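Local coordinates for protein inositol-3-phosphate synthase (Caenorhabditis elegans, PDB 1VKO) that is an NAD-binding enzyme that carries a Rossmann-type nucleotide-binding domain and assembles from four chains, at residues E225-R228 against A229-K233; D277-S280 against P281-F285. One frame throughout, in Å; residues are numbered along the deposited sequence.

Interaction 1: E225-R228 against A229-K233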
# COMPACT_ATOMS: atom_id res chain seq x y z
N GLU A 225 38.30 32.36 -10.96
CA GLU A 225 39.55 32.11 -11.63
C GLU A 225 40.14 30.78 -11.19
O GLU A 225 40.82 30.12 -11.96
CB GLU A 225 40.53 33.23 -11.31
CG GLU A 225 40.39 34.44 -12.22
CD GLU A 225 40.63 34.11 -13.68
OE1 GLU A 225 41.38 33.15 -14.00
OE2 GLU A 225 40.05 34.81 -14.52
N HIS A 226 39.89 30.41 -9.94
CA HIS A 226 40.50 29.20 -9.38
C HIS A 226 39.90 27.98 -10.05
O HIS A 226 40.63 27.06 -10.44
CB HIS A 226 40.24 29.13 -7.88
CG HIS A 226 40.87 27.96 -7.21
ND1 HIS A 226 41.89 28.09 -6.29
CD2 HIS A 226 40.61 26.63 -7.29
CE1 HIS A 226 42.23 26.89 -5.83
NE2 HIS A 226 41.46 25.99 -6.42
N ILE A 227 38.57 27.96 -10.19
CA ILE A 227 37.87 26.88 -10.90
C ILE A 227 38.20 26.88 -12.39
O ILE A 227 38.31 25.81 -12.99
CB ILE A 227 36.36 27.02 -10.76
CG1 ILE A 227 35.97 27.17 -9.29
CG2 ILE A 227 35.68 25.82 -11.42
CD1 ILE A 227 36.20 25.94 -8.45
N ARG A 228 38.27 28.06 -13.02
CA ARG A 228 38.70 28.12 -14.41
C ARG A 228 40.02 27.34 -14.50
O ARG A 228 40.18 26.47 -15.34
CB ARG A 228 38.89 29.57 -14.87
CG ARG A 228 37.58 30.32 -15.02
CD ARG A 228 37.69 31.61 -15.77
NE ARG A 228 38.01 31.37 -17.17
CZ ARG A 228 38.25 32.32 -18.06
NH1 ARG A 228 38.19 33.61 -17.72
NH2 ARG A 228 38.52 31.99 -19.31
N ALA A 229 40.93 27.64 -13.58
CA ALA A 229 42.27 27.04 -13.55
C ALA A 229 42.17 25.54 -13.46
O ALA A 229 42.91 24.81 -14.13
CB ALA A 229 43.07 27.61 -12.37
N ASP A 230 41.18 25.08 -12.68
CA ASP A 230 40.93 23.65 -12.43
C ASP A 230 40.49 22.93 -13.68
O ASP A 230 40.88 21.79 -13.93
CB ASP A 230 39.92 23.44 -11.30
CG ASP A 230 40.52 23.65 -9.90
OD1 ASP A 230 41.77 23.55 -9.72
OD2 ASP A 230 39.81 23.87 -8.90
N ILE A 231 39.69 23.61 -14.48
CA ILE A 231 39.13 23.03 -15.70
C ILE A 231 40.16 22.89 -16.80
O ILE A 231 40.26 21.83 -17.41
CB ILE A 231 37.94 23.88 -16.18
CG1 ILE A 231 36.77 23.74 -15.19
CG2 ILE A 231 37.54 23.49 -17.61
CD1 ILE A 231 35.69 24.73 -15.40
N ARG A 232 40.93 23.96 -17.04
CA ARG A 232 41.93 23.97 -18.10
C ARG A 232 42.96 22.88 -17.90
O ARG A 232 43.37 22.24 -18.86
CB ARG A 232 42.68 25.29 -18.15
CG ARG A 232 41.88 26.48 -18.52
CD ARG A 232 42.77 27.67 -18.84
NE ARG A 232 42.34 28.89 -18.14
CZ ARG A 232 42.85 29.34 -17.00
NH1 ARG A 232 43.84 28.69 -16.38
NH2 ARG A 232 42.38 30.45 -16.48
N LYS A 233 43.38 22.68 -16.66
CA LYS A 233 44.41 21.70 -16.34
C LYS A 233 43.88 20.29 -16.52
O LYS A 233 44.61 19.40 -16.93
CB LYS A 233 44.94 21.92 -14.92
CG LYS A 233 45.73 20.75 -14.34
CD LYS A 233 46.21 21.08 -12.95
CE LYS A 233 46.42 19.82 -12.14
NZ LYS A 233 46.75 20.20 -10.74
O HOH W 1 41.31 33.28 -16.94
O HOH W 2 40.21 23.56 -6.54
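Glu225 OE1 is approached by two partners: water 1, which donates to it at 2.9 Å, and the guanidinium of Arg232, two helical turns further on, whose NH2 lies 3.8 Å from OE1. That last distance makes the salt bridge a long one. OE1 does, however, sit at the guanidinium edge and in its plane, the two flat groups being 30° apart, and water 1 fills in by also accepting a weak bond from NH2. Arg228 joins the network through a long pair of its own with Glu225, yet the stronger partner of both arginines is Glu292, just past helix 281-291, on which their NE atoms converge. On another side of the helix His226, with CG anti to the backbone N (chi1 -178°), presents CD2 to Asp230 OD2 at 3.3 Å, a close contact only, the ring standing almost perpendicular to the carboxylate. Trp159 NE1 hydrogen-bonds OD2. Beneath these side chains run i to i+4 backbone bonds, that from Arg232 N to Arg228 O being nearly straight at 169°. With Glu292 shared by two arginines, the charges appear to be balanced mainly by that residue, while the long pairs within this helix probably contribute only weak electrostatic attraction.

Interaction 2: D277-S280 against P281-F285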
# COMPACT_ATOMS: atom_id res chain seq x y z
N ASP A 277 26.50 39.54 -3.10
CA ASP A 277 26.09 38.47 -2.21
C ASP A 277 25.24 37.40 -2.86
O ASP A 277 25.54 36.23 -2.70
CB ASP A 277 25.39 39.05 -0.97
CG ASP A 277 26.33 39.15 0.22
OD1 ASP A 277 26.41 38.16 0.97
OD2 ASP A 277 27.02 40.15 0.49
N GLU A 278 24.18 37.79 -3.58
CA GLU A 278 23.29 36.86 -4.28
C GLU A 278 23.96 36.29 -5.53
O GLU A 278 23.38 36.29 -6.62
CB GLU A 278 21.95 37.52 -4.67
CG GLU A 278 20.92 37.67 -3.54
CD GLU A 278 20.56 36.36 -2.85
OE1 GLU A 278 19.96 35.47 -3.48
OE2 GLU A 278 20.87 36.21 -1.65
N VAL A 279 25.18 35.81 -5.38
CA VAL A 279 25.86 35.05 -6.42
C VAL A 279 26.32 33.74 -5.78
O VAL A 279 27.17 33.75 -4.91
CB VAL A 279 27.06 35.85 -7.01
CG1 VAL A 279 27.89 34.99 -7.96
CG2 VAL A 279 26.55 37.09 -7.73
N SER A 280 25.71 32.64 -6.20
CA SER A 280 25.92 31.35 -5.58
C SER A 280 27.20 30.67 -6.04
O SER A 280 27.71 30.97 -7.12
CB SER A 280 24.73 30.43 -5.85
OG SER A 280 24.83 29.80 -7.12
N PRO A 281 27.67 29.70 -5.25
CA PRO A 281 28.74 28.80 -5.66
C PRO A 281 28.39 28.12 -6.99
O PRO A 281 29.28 27.93 -7.83
CB PRO A 281 28.72 27.76 -4.55
CG PRO A 281 28.32 28.58 -3.34
CD PRO A 281 27.21 29.41 -3.87
N SER A 282 27.12 27.77 -7.17
CA SER A 282 26.70 27.11 -8.40
C SER A 282 26.69 28.06 -9.57
O SER A 282 26.80 27.60 -10.68
CB SER A 282 25.36 26.40 -8.27
OG SER A 282 24.28 27.30 -8.32
N ASN A 283 26.57 29.36 -9.32
CA ASN A 283 26.69 30.37 -10.39
C ASN A 283 28.14 30.43 -10.87
O ASN A 283 28.38 30.56 -12.05
CB ASN A 283 26.33 31.75 -9.88
CG ASN A 283 24.80 31.99 -9.80
OD1 ASN A 283 24.37 32.91 -9.12
ND2 ASN A 283 24.01 31.20 -10.50
N ILE A 284 29.09 30.35 -9.94
CA ILE A 284 30.51 30.49 -10.24
C ILE A 284 31.01 29.29 -11.04
O ILE A 284 31.58 29.48 -12.10
CB ILE A 284 31.37 30.82 -8.97
CG1 ILE A 284 30.97 32.22 -8.44
CG2 ILE A 284 32.83 30.89 -9.33
CD1 ILE A 284 31.23 32.45 -6.97
N PHE A 285 30.72 28.07 -10.58
CA PHE A 285 30.92 26.92 -11.45
C PHE A 285 30.28 27.10 -12.83
O PHE A 285 30.94 26.87 -13.82
CB PHE A 285 30.44 25.62 -10.81
CG PHE A 285 31.29 25.16 -9.69
CD1 PHE A 285 32.43 24.39 -9.96
CD2 PHE A 285 30.98 25.48 -8.37
CE1 PHE A 285 33.26 23.93 -8.90
CE2 PHE A 285 31.79 25.02 -7.28
CZ PHE A 285 32.95 24.24 -7.56
O HOH W 3 23.17 35.23 -9.36
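Ser280 and Asn283 are joined by a backbone-to-side-chain bond: Ser280 N donates to Asn283 OD1 at 3.2 Å, with an N-H...O angle of 159°. The donor stands above the amide plane, 48° out of it, so the bond is straight at the hydrogen but not aimed at a lone pair. Asn283 CG lies beside its own backbone N (chi1 -79°), which turns the amide back toward the residue that precedes the helix. Water 3 is a second donor to OD1, at 2.6 Å, and it also donates to Glu278 O, linking the loop to the first turn.

Hydroxyl contacts form a second group. Ser280 OG and Ser282 OG are 2.8 Å apart, and both bond Glu252 OE1, so this one carboxylate oxygen gathers the two serines; Ser280 OG also lies 2.8 Å from Asn283 N. Among backbone bonds, Ile284 N to Ser280 O, at 3.2 Å, closes the first helical turn, and Asn283 N adds a weak bond to the same oxygen.

The apolar part is small. Val279 CG1 meets Ile284 CG1 at 4.2 Å, the two side chains crossing at about a right angle, and the same methyl touches Asn283 CB. Val279 also rests on helix 265-273 and Ile284 on helix 220-238, which places the pair between helices.

Serine at the N-cap, proline opening the helix and an N3 side chain accepting the N-cap N-H give the returning half of a capping box. Val279 and Ile284, just before the cap and at N4, complete a hydrophobic staple around it. The side chain of Pro281 lies about 4 Å from the bound NAD, so this capped helix start borders the dinucleotide pocket of a Rossmann-type domain.

Interaction 1 lies in the middle of helix 220-238 and is only partly buried, whereas interaction 2 is a buried helix start. Their centres are 16 Å apart, and they meet where Ile227 CD1 packs on Phe285 CE1 at 3.6 Å, so the two helices share one apolar seam. Trp159 serves both, bonding Asp230 and setting its ring edge-to-face with Phe285. The chemistry follows the setting: long charge pairs mark the side-chain contacts across 225-233, while across 277-285 the contact itself is made by neutral hydroxyl, amide and backbone groups, with charged Glu252 at its edge. The cap lies nearer the dinucleotide than Ile227 does, whose side chain is about 8 Å from the NAD.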